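Local coordinates for protein putative serine phosphatase (Pseudomonas aeruginosa, PDB 6K4E) that probably acts as a magnesium-dependent PP2C-type phosphatase in the SiaABC threonine phosphorylation pathway, which controls biofilm formation in response to carbon availability, at residues 121-126 / 169-174; 133-138 / 144-149; 176-179 / 184-187. All coordinates share one frame; numbering follows the deposited sequence.

Contact 1. Residues 121-126 / 169-174; sequences ALMTML and TNMDAG
M123 and M171 face each other methyl to methyl, and T169 flanks the same M123 methyl with its backbone. The two thioethers are folded differently. M123 is bent at both chi2 (-59°) and chi3 (-69°), which swings SD around and sends CE out from the helix. M171 runs straight through chi2 and bends only at chi3, so its methyl turns back toward the helix. The two ends meet at CE of M123 and CE of M171, 4.2 Å apart. The contact is between the methyls and not the sulfurs: CE of M171 stays 5.6 Å from SD of M123.

The closer approach is to the backbone. CE of M123 lies 3.3 Å from O of T169, and the C=O...CE angle of about 102° shows that the methyl arrives beside the carbonyl bond rather than at its end. The same CE is 3.7 Å from CA of T169 and 4.1 Å from its CB, so it rests along the flank of the residue. The M123 methyl takes part in each of these contacts, in keeping with the modest 136 Å² buried and with a nearest CA separation of 7.6 Å, between M123 and T169.

Surrounding residues complete the apolar setting: M154 of helix 143-157 touches both methionines, as does C113 of strand 105-113. On another side of helix 117-138, L122 and M125 pack against their counterparts in the second subunit. C113 belongs to a magnesium site, and the side chain of M171 is about 8 Å from a bound magnesium ion. The arrangement is that of a helix laid against one sheet of the PP2C alpha-beta-beta-alpha sandwich, near the metal centre, which in this fold lies between the sheets.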
loop_
_atom_site.group_PDB
_atom_site.type_symbol
_atom_site.label_atom_id
_atom_site.label_comp_id
_atom_site.label_asym_id
_atom_site.label_seq_id
_atom_site.Cartn_x
_atom_site.Cartn_y
_atom_site.Cartn_z
ATOM N N ALA B 121 0.099 -3.733 -7.620
ATOM C CA ALA B 121 0.558 -4.155 -6.291
ATOM C C ALA B 121 0.527 -3.031 -5.261
ATOM O O ALA B 121 0.199 -3.293 -4.110
ATOM C CB ALA B 121 1.933 -4.779 -6.372
ATOM N N LEU B 122 0.803 -1.780 -5.669
ATOM C CA LEU B 122 0.715 -0.610 -4.787
ATOM C C LEU B 122 -0.728 -0.376 -4.331
ATOM O O LEU B 122 -0.978 -0.080 -3.159
ATOM C CB LEU B 122 1.260 0.669 -5.474
ATOM C CG LEU B 122 2.754 0.759 -5.744
ATOM C CD1 LEU B 122 3.105 2.126 -6.352
ATOM C CD2 LEU B 122 3.570 0.550 -4.477
ATOM N N MET B 123 -1.677 -0.510 -5.273
ATOM C CA MET B 123 -3.115 -0.364 -5.059
ATOM C C MET B 123 -3.630 -1.410 -4.057
ATOM O O MET B 123 -4.452 -1.096 -3.213
ATOM C CB MET B 123 -3.854 -0.488 -6.405
ATOM C CG MET B 123 -3.697 0.731 -7.325
ATOM S SD MET B 123 -4.296 2.295 -6.606
ATOM C CE MET B 123 -5.991 1.993 -6.595
ATOM N N THR B 124 -3.118 -2.633 -4.162
ATOM C CA THR B 124 -3.404 -3.821 -3.369
ATOM C C THR B 124 -3.067 -3.556 -1.871
ATOM O O THR B 124 -3.816 -3.984 -0.988
ATOM C CB THR B 124 -2.661 -4.976 -4.087
ATOM O OG1 THR B 124 -3.541 -5.995 -4.499
ATOM C CG2 THR B 124 -1.542 -5.529 -3.343
ATOM N N MET B 125 -1.979 -2.816 -1.589
ATOM C CA MET B 125 -1.564 -2.476 -0.211
ATOM C C MET B 125 -2.570 -1.478 0.373
ATOM O O MET B 125 -3.086 -1.693 1.464
ATOM C CB MET B 125 -0.131 -1.890 -0.146
ATOM C CG MET B 125 0.950 -2.754 -0.745
ATOM S SD MET B 125 1.223 -4.271 0.220
ATOM C CE MET B 125 0.933 -5.456 -1.011
ATOM N N LEU B 126 -2.885 -0.435 -0.383
ATOM C CA LEU B 126 -3.851 0.588 0.009
ATOM C C LEU B 126 -5.226 -0.024 0.238
ATOM O O LEU B 126 -5.816 0.217 1.295
ATOM C CB LEU B 126 -3.915 1.703 -1.042
ATOM C CG LEU B 126 -2.674 2.580 -1.174
ATOM C CD1 LEU B 126 -2.789 3.501 -2.392
ATOM C CD2 LEU B 126 -2.459 3.422 0.087
ATOM N N THR B 169 -7.532 4.610 -10.552
ATOM C CA THR B 169 -7.549 4.215 -9.138
ATOM C C THR B 169 -8.781 3.404 -8.739
ATOM O O THR B 169 -8.984 3.127 -7.546
ATOM C CB THR B 169 -7.419 5.456 -8.231
ATOM O OG1 THR B 169 -8.554 6.305 -8.422
ATOM C CG2 THR B 169 -6.122 6.217 -8.444
ATOM N N ASN B 170 -9.623 3.067 -9.719
ATOM C CA ASN B 170 -10.817 2.274 -9.499
ATOM C C ASN B 170 -10.464 0.779 -9.269
ATOM O O ASN B 170 -9.351 0.333 -9.573
ATOM C CB ASN B 170 -11.814 2.475 -10.634
ATOM C CG ASN B 170 -11.363 2.010 -12.002
ATOM O OD1 ASN B 170 -10.171 1.929 -12.315
ATOM N ND2 ASN B 170 -12.320 1.725 -12.869
ATOM N N MET B 171 -11.380 0.043 -8.645
ATOM C CA MET B 171 -11.182 -1.364 -8.341
ATOM C C MET B 171 -12.462 -2.148 -8.349
ATOM O O MET B 171 -13.528 -1.620 -8.031
ATOM C CB MET B 171 -10.416 -1.567 -7.025
ATOM C CG MET B 171 -11.157 -1.121 -5.782
ATOM S SD MET B 171 -10.226 -1.301 -4.243
ATOM C CE MET B 171 -8.874 -0.268 -4.613
ATOM N N ASP B 172 -12.350 -3.408 -8.756
ATOM C CA ASP B 172 -13.448 -4.350 -8.752
ATOM C C ASP B 172 -13.314 -5.126 -7.463
ATOM O O ASP B 172 -12.200 -5.310 -6.997
ATOM C CB ASP B 172 -13.324 -5.312 -9.936
ATOM C CG ASP B 172 -13.300 -4.646 -11.297
ATOM O OD1 ASP B 172 -13.754 -3.478 -11.392
ATOM O OD2 ASP B 172 -12.901 -5.331 -12.291
ATOM N N ALA B 173 -14.432 -5.548 -6.876
ATOM C CA ALA B 173 -14.474 -6.361 -5.663
ATOM C C ALA B 173 -15.769 -7.119 -5.534
ATOM O O ALA B 173 -16.814 -6.648 -5.961
ATOM C CB ALA B 173 -14.219 -5.528 -4.409
ATOM N N GLY B 174 -15.664 -8.324 -5.007
ATOM C CA GLY B 174 -16.796 -9.187 -4.722
ATOM C C GLY B 174 -16.603 -9.608 -3.286
ATOM O O GLY B 174 -15.568 -10.190 -2.967
#

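Contact 2. Residues 133-138 / 144-149; sequences HAIEAV and AAILGE
V138 meets A145 and I146 through a methyl set by its chi1 of -63°, which places CG2 between the backbone N and the carbonyl carbon. There CG2 lies 3.7 Å from CB of A145 and 3.8 Å from CG1 of I146. E149 reaches back the other way: its chain bends at chi2, folding the carboxylate over the first helix, so that the side chain sits as a knob among H133, A134, A137 and V138.

The stem of this knob is apolar. CB of E149 packs 3.6 Å from CB of A134, and its CG is 3.8 Å from CG1 of V138. Small A134 also lets the backbones approach, with its CB 3.4 Å from O of I146. The short axes come within 8.5 Å at an angle of 125°.

At the outer edge of the contact, OE1 of E149 stands near the plane of the H133 ring, 3.6 Å from NE2; ring and carboxylate planes differ by 38°. No hydrogen bond forms there, and any attraction would be weak and depend on H133 protonation. The helix pair appears to be held mainly by van der Waals contact among alanine, valine and isoleucine carbons and the aliphatic stem of E149.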
loop_
_atom_site.group_PDB
_atom_site.type_symbol
_atom_site.label_atom_id
_atom_site.label_comp_id
_atom_site.label_asym_id
_atom_site.label_seq_id
_atom_site.Cartn_x
_atom_site.Cartn_y
_atom_site.Cartn_z
ATOM N N HIS B 133 -9.931 -1.131 7.656
ATOM C CA HIS B 133 -10.604 0.036 8.235
ATOM C C HIS B 133 -12.124 -0.159 8.147
ATOM O O HIS B 133 -12.810 -0.031 9.153
ATOM C CB HIS B 133 -10.193 1.342 7.519
ATOM C CG HIS B 133 -11.113 2.491 7.799
ATOM N ND1 HIS B 133 -10.913 3.331 8.885
ATOM C CD2 HIS B 133 -12.238 2.879 7.148
ATOM C CE1 HIS B 133 -11.912 4.203 8.854
ATOM N NE2 HIS B 133 -12.738 3.967 7.831
ATOM N N ALA B 134 -12.633 -0.465 6.942
ATOM C CA ALA B 134 -14.057 -0.668 6.673
ATOM C C ALA B 134 -14.664 -1.766 7.554
ATOM O O ALA B 134 -15.711 -1.522 8.151
ATOM C CB ALA B 134 -14.273 -0.964 5.199
ATOM N N ILE B 135 -13.983 -2.940 7.686
ATOM C CA ILE B 135 -14.433 -4.063 8.534
ATOM C C ILE B 135 -14.550 -3.593 9.994
ATOM O O ILE B 135 -15.513 -3.933 10.666
ATOM C CB ILE B 135 -13.545 -5.341 8.388
ATOM C CG1 ILE B 135 -13.600 -5.909 6.967
ATOM C CG2 ILE B 135 -13.925 -6.435 9.438
ATOM C CD1 ILE B 135 -12.498 -7.039 6.679
ATOM N N GLU B 136 -13.589 -2.784 10.461
ATOM C CA GLU B 136 -13.583 -2.216 11.805
ATOM C C GLU B 136 -14.701 -1.156 11.971
ATOM O O GLU B 136 -15.353 -1.132 13.008
ATOM C CB GLU B 136 -12.194 -1.638 12.108
ATOM C CG GLU B 136 -11.966 -1.197 13.545
ATOM C CD GLU B 136 -10.524 -0.831 13.869
ATOM O OE1 GLU B 136 -9.611 -1.577 13.445
ATOM O OE2 GLU B 136 -10.307 0.207 14.538
ATOM N N ALA B 137 -14.950 -0.326 10.944
ATOM C CA ALA B 137 -15.980 0.717 10.977
ATOM C C ALA B 137 -17.419 0.175 10.897
ATOM O O ALA B 137 -18.293 0.727 11.569
ATOM C CB ALA B 137 -15.750 1.728 9.856
ATOM N N VAL B 138 -17.692 -0.864 10.061
ATOM C CA VAL B 138 -19.081 -1.333 9.897
ATOM C C VAL B 138 -19.329 -2.819 10.254
ATOM O O VAL B 138 -20.480 -3.267 10.200
ATOM C CB VAL B 138 -19.644 -1.011 8.483
ATOM C CG1 VAL B 138 -19.718 0.492 8.241
ATOM C CG2 VAL B 138 -18.870 -1.720 7.374
ATOM N N ALA B 144 -22.084 -4.749 1.364
ATOM C CA ALA B 144 -22.372 -3.449 0.736
ATOM C C ALA B 144 -21.823 -2.288 1.551
ATOM O O ALA B 144 -21.262 -1.380 0.945
ATOM C CB ALA B 144 -23.859 -3.271 0.492
ATOM N N ALA B 145 -21.951 -2.319 2.909
ATOM C CA ALA B 145 -21.404 -1.259 3.792
ATOM C C ALA B 145 -19.872 -1.238 3.776
ATOM O O ALA B 145 -19.286 -0.160 3.770
ATOM C CB ALA B 145 -21.903 -1.428 5.214
ATOM N N ILE B 146 -19.233 -2.445 3.720
ATOM C CA ILE B 146 -17.786 -2.620 3.668
ATOM C C ILE B 146 -17.252 -1.981 2.384
ATOM O O ILE B 146 -16.269 -1.267 2.433
ATOM C CB ILE B 146 -17.370 -4.128 3.840
ATOM C CG1 ILE B 146 -17.775 -4.666 5.240
ATOM C CG2 ILE B 146 -15.847 -4.325 3.645
ATOM C CD1 ILE B 146 -17.888 -6.169 5.336
ATOM N N LEU B 147 -17.908 -2.223 1.248
ATOM C CA LEU B 147 -17.528 -1.685 -0.063
ATOM C C LEU B 147 -17.637 -0.173 -0.126
ATOM O O LEU B 147 -16.754 0.461 -0.697
ATOM C CB LEU B 147 -18.339 -2.342 -1.198
ATOM C CG LEU B 147 -18.083 -3.825 -1.480
ATOM C CD1 LEU B 147 -18.879 -4.269 -2.655
ATOM C CD2 LEU B 147 -16.627 -4.097 -1.766
ATOM N N GLY B 148 -18.697 0.384 0.482
ATOM C CA GLY B 148 -18.951 1.819 0.568
ATOM C C GLY B 148 -17.862 2.515 1.358
ATOM O O GLY B 148 -17.276 3.495 0.893
ATOM N N GLU B 149 -17.553 1.959 2.541
ATOM C CA GLU B 149 -16.517 2.423 3.449
ATOM C C GLU B 149 -15.115 2.250 2.845
ATOM O O GLU B 149 -14.266 3.111 3.091
ATOM C CB GLU B 149 -16.629 1.704 4.803
ATOM C CG GLU B 149 -17.589 2.364 5.785
ATOM C CD GLU B 149 -17.245 3.785 6.212
ATOM O OE1 GLU B 149 -16.055 4.061 6.489
ATOM O OE2 GLU B 149 -18.177 4.618 6.279
#

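Contact 3. Residues 176-179 / 184-187; sequences VWVD and QLAF
V176 packs against both L185 and F187 on one face of an antiparallel beta hairpin, strands 171-179 and 184-190, whose short axes run 170° apart. This is the tight part. CG1 of V176 lies 3.6 Å from CG of L185, while CG2 comes 3.5 Å from CD1 of F187, at the edge of the ring. With CG1 anti to the backbone N (chi1 174°), the two valine methyls are divided between these neighbours. F298 and L194, from the facing sheet, close over this side, making it part of the sandwich core.

The W177, D179, Q184 and A186 face is looser. CB of W177 and CB of A186 stand 4.4 Å apart, and CG of partly exposed Q184 comes no nearer than 4.8 Å to CB of D179. The backbone, by contrast, is bonded throughout: W177 with A186 and D179 with Q184 are the hydrogen-bonded pairs, the first joined by W177 N to A186 O at 2.8 Å.

Near the turn, OD1 of D179 accepts the backbone N of R182, while OD2 lies in the plane of the W177 ring, at its edge, taking a weak hydrogen bond from NE1 at 3.4 Å.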
loop_
_atom_site.group_PDB
_atom_site.type_symbol
_atom_site.label_atom_id
_atom_site.label_comp_id
_atom_site.label_asym_id
_atom_site.label_seq_id
_atom_site.Cartn_x
_atom_site.Cartn_y
_atom_site.Cartn_z
ATOM N N VAL B 176 -18.446 -11.365 0.237
ATOM C CA VAL B 176 -19.515 -12.236 0.704
ATOM C C VAL B 176 -19.477 -12.430 2.224
ATOM O O VAL B 176 -18.442 -12.821 2.766
ATOM C CB VAL B 176 -19.428 -13.603 -0.035
ATOM C CG1 VAL B 176 -20.430 -14.606 0.512
ATOM C CG2 VAL B 176 -19.593 -13.454 -1.552
ATOM N N TRP B 177 -20.618 -12.239 2.894
ATOM C CA TRP B 177 -20.736 -12.598 4.299
ATOM C C TRP B 177 -21.519 -13.934 4.324
ATOM O O TRP B 177 -22.684 -13.970 3.927
ATOM C CB TRP B 177 -21.434 -11.508 5.158
ATOM C CG TRP B 177 -21.929 -12.044 6.470
ATOM C CD1 TRP B 177 -23.223 -12.291 6.806
ATOM C CD2 TRP B 177 -21.132 -12.503 7.576
ATOM N NE1 TRP B 177 -23.290 -12.817 8.076
ATOM C CE2 TRP B 177 -22.021 -12.994 8.556
ATOM C CE3 TRP B 177 -19.756 -12.488 7.865
ATOM C CZ2 TRP B 177 -21.577 -13.530 9.772
ATOM C CZ3 TRP B 177 -19.321 -12.990 9.080
ATOM C CH2 TRP B 177 -20.226 -13.512 10.015
ATOM N N VAL B 178 -20.848 -15.029 4.717
ATOM C CA VAL B 178 -21.442 -16.366 4.836
ATOM C C VAL B 178 -21.920 -16.500 6.261
ATOM O O VAL B 178 -21.101 -16.642 7.162
ATOM C CB VAL B 178 -20.443 -17.498 4.474
ATOM C CG1 VAL B 178 -21.054 -18.892 4.677
ATOM C CG2 VAL B 178 -19.930 -17.329 3.055
ATOM N N ASP B 179 -23.217 -16.372 6.485
ATOM C CA ASP B 179 -23.765 -16.476 7.831
ATOM C C ASP B 179 -24.182 -17.931 8.070
ATOM O O ASP B 179 -25.295 -18.311 7.755
ATOM C CB ASP B 179 -24.931 -15.484 7.995
ATOM C CG ASP B 179 -25.402 -15.263 9.403
ATOM O OD1 ASP B 179 -25.340 -16.224 10.214
ATOM O OD2 ASP B 179 -25.934 -14.175 9.675
ATOM N N GLN B 184 -27.645 -18.201 5.664
ATOM C CA GLN B 184 -27.884 -17.274 4.565
ATOM C C GLN B 184 -26.625 -16.519 4.234
ATOM O O GLN B 184 -25.737 -16.361 5.062
ATOM C CB GLN B 184 -29.138 -16.378 4.732
ATOM C CG GLN B 184 -29.056 -15.137 5.585
ATOM C CD GLN B 184 -30.271 -14.267 5.310
ATOM O OE1 GLN B 184 -30.167 -13.082 4.981
ATOM N NE2 GLN B 184 -31.453 -14.849 5.386
ATOM N N LEU B 185 -26.517 -16.137 2.978
ATOM C CA LEU B 185 -25.341 -15.490 2.422
ATOM C C LEU B 185 -25.703 -14.088 1.958
ATOM O O LEU B 185 -26.788 -13.891 1.411
ATOM C CB LEU B 185 -24.926 -16.367 1.224
ATOM C CG LEU B 185 -23.668 -16.075 0.464
ATOM C CD1 LEU B 185 -22.984 -17.379 0.074
ATOM C CD2 LEU B 185 -23.969 -15.247 -0.787
ATOM N N ALA B 186 -24.795 -13.112 2.181
ATOM C CA ALA B 186 -25.016 -11.761 1.688
ATOM C C ALA B 186 -23.862 -11.464 0.755
ATOM O O ALA B 186 -22.722 -11.705 1.122
ATOM C CB ALA B 186 -25.050 -10.766 2.844
ATOM N N PHE B 187 -24.148 -11.019 -0.460
ATOM C CA PHE B 187 -23.113 -10.696 -1.441
ATOM C C PHE B 187 -23.276 -9.280 -1.974
ATOM O O PHE B 187 -24.388 -8.845 -2.247
ATOM C CB PHE B 187 -23.131 -11.715 -2.628
ATOM C CG PHE B 187 -22.381 -11.247 -3.866
ATOM C CD1 PHE B 187 -20.987 -11.158 -3.873
ATOM C CD2 PHE B 187 -23.068 -10.831 -4.998
ATOM C CE1 PHE B 187 -20.306 -10.656 -4.993
ATOM C CE2 PHE B 187 -22.382 -10.351 -6.113
ATOM C CZ PHE B 187 -21.016 -10.284 -6.110
#

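How the contacts relate
Contacts 1 and 3 are buried and share strand 171-179: contact 1 sets its start against helix 117-138, whereas contact 3 pairs its far end with strand 184-190. Contact 2 is partly exposed and joins helix 117-138 to helix 143-157, inside the chain loop closed by contact 1. The chemistry follows these places. Thioether methyls and a backbone carbonyl make contact 1, near the metals; contact 2 has small and branched aliphatic groups with a carboxylate and an imidazole at the edge; contact 3 combines backbone hydrogen bonds with apolar packing on the core-facing side. Contacts 1 and 2 touch through CB of A173 and CD2 of L147, and both reach the second subunit, unlike contact 3.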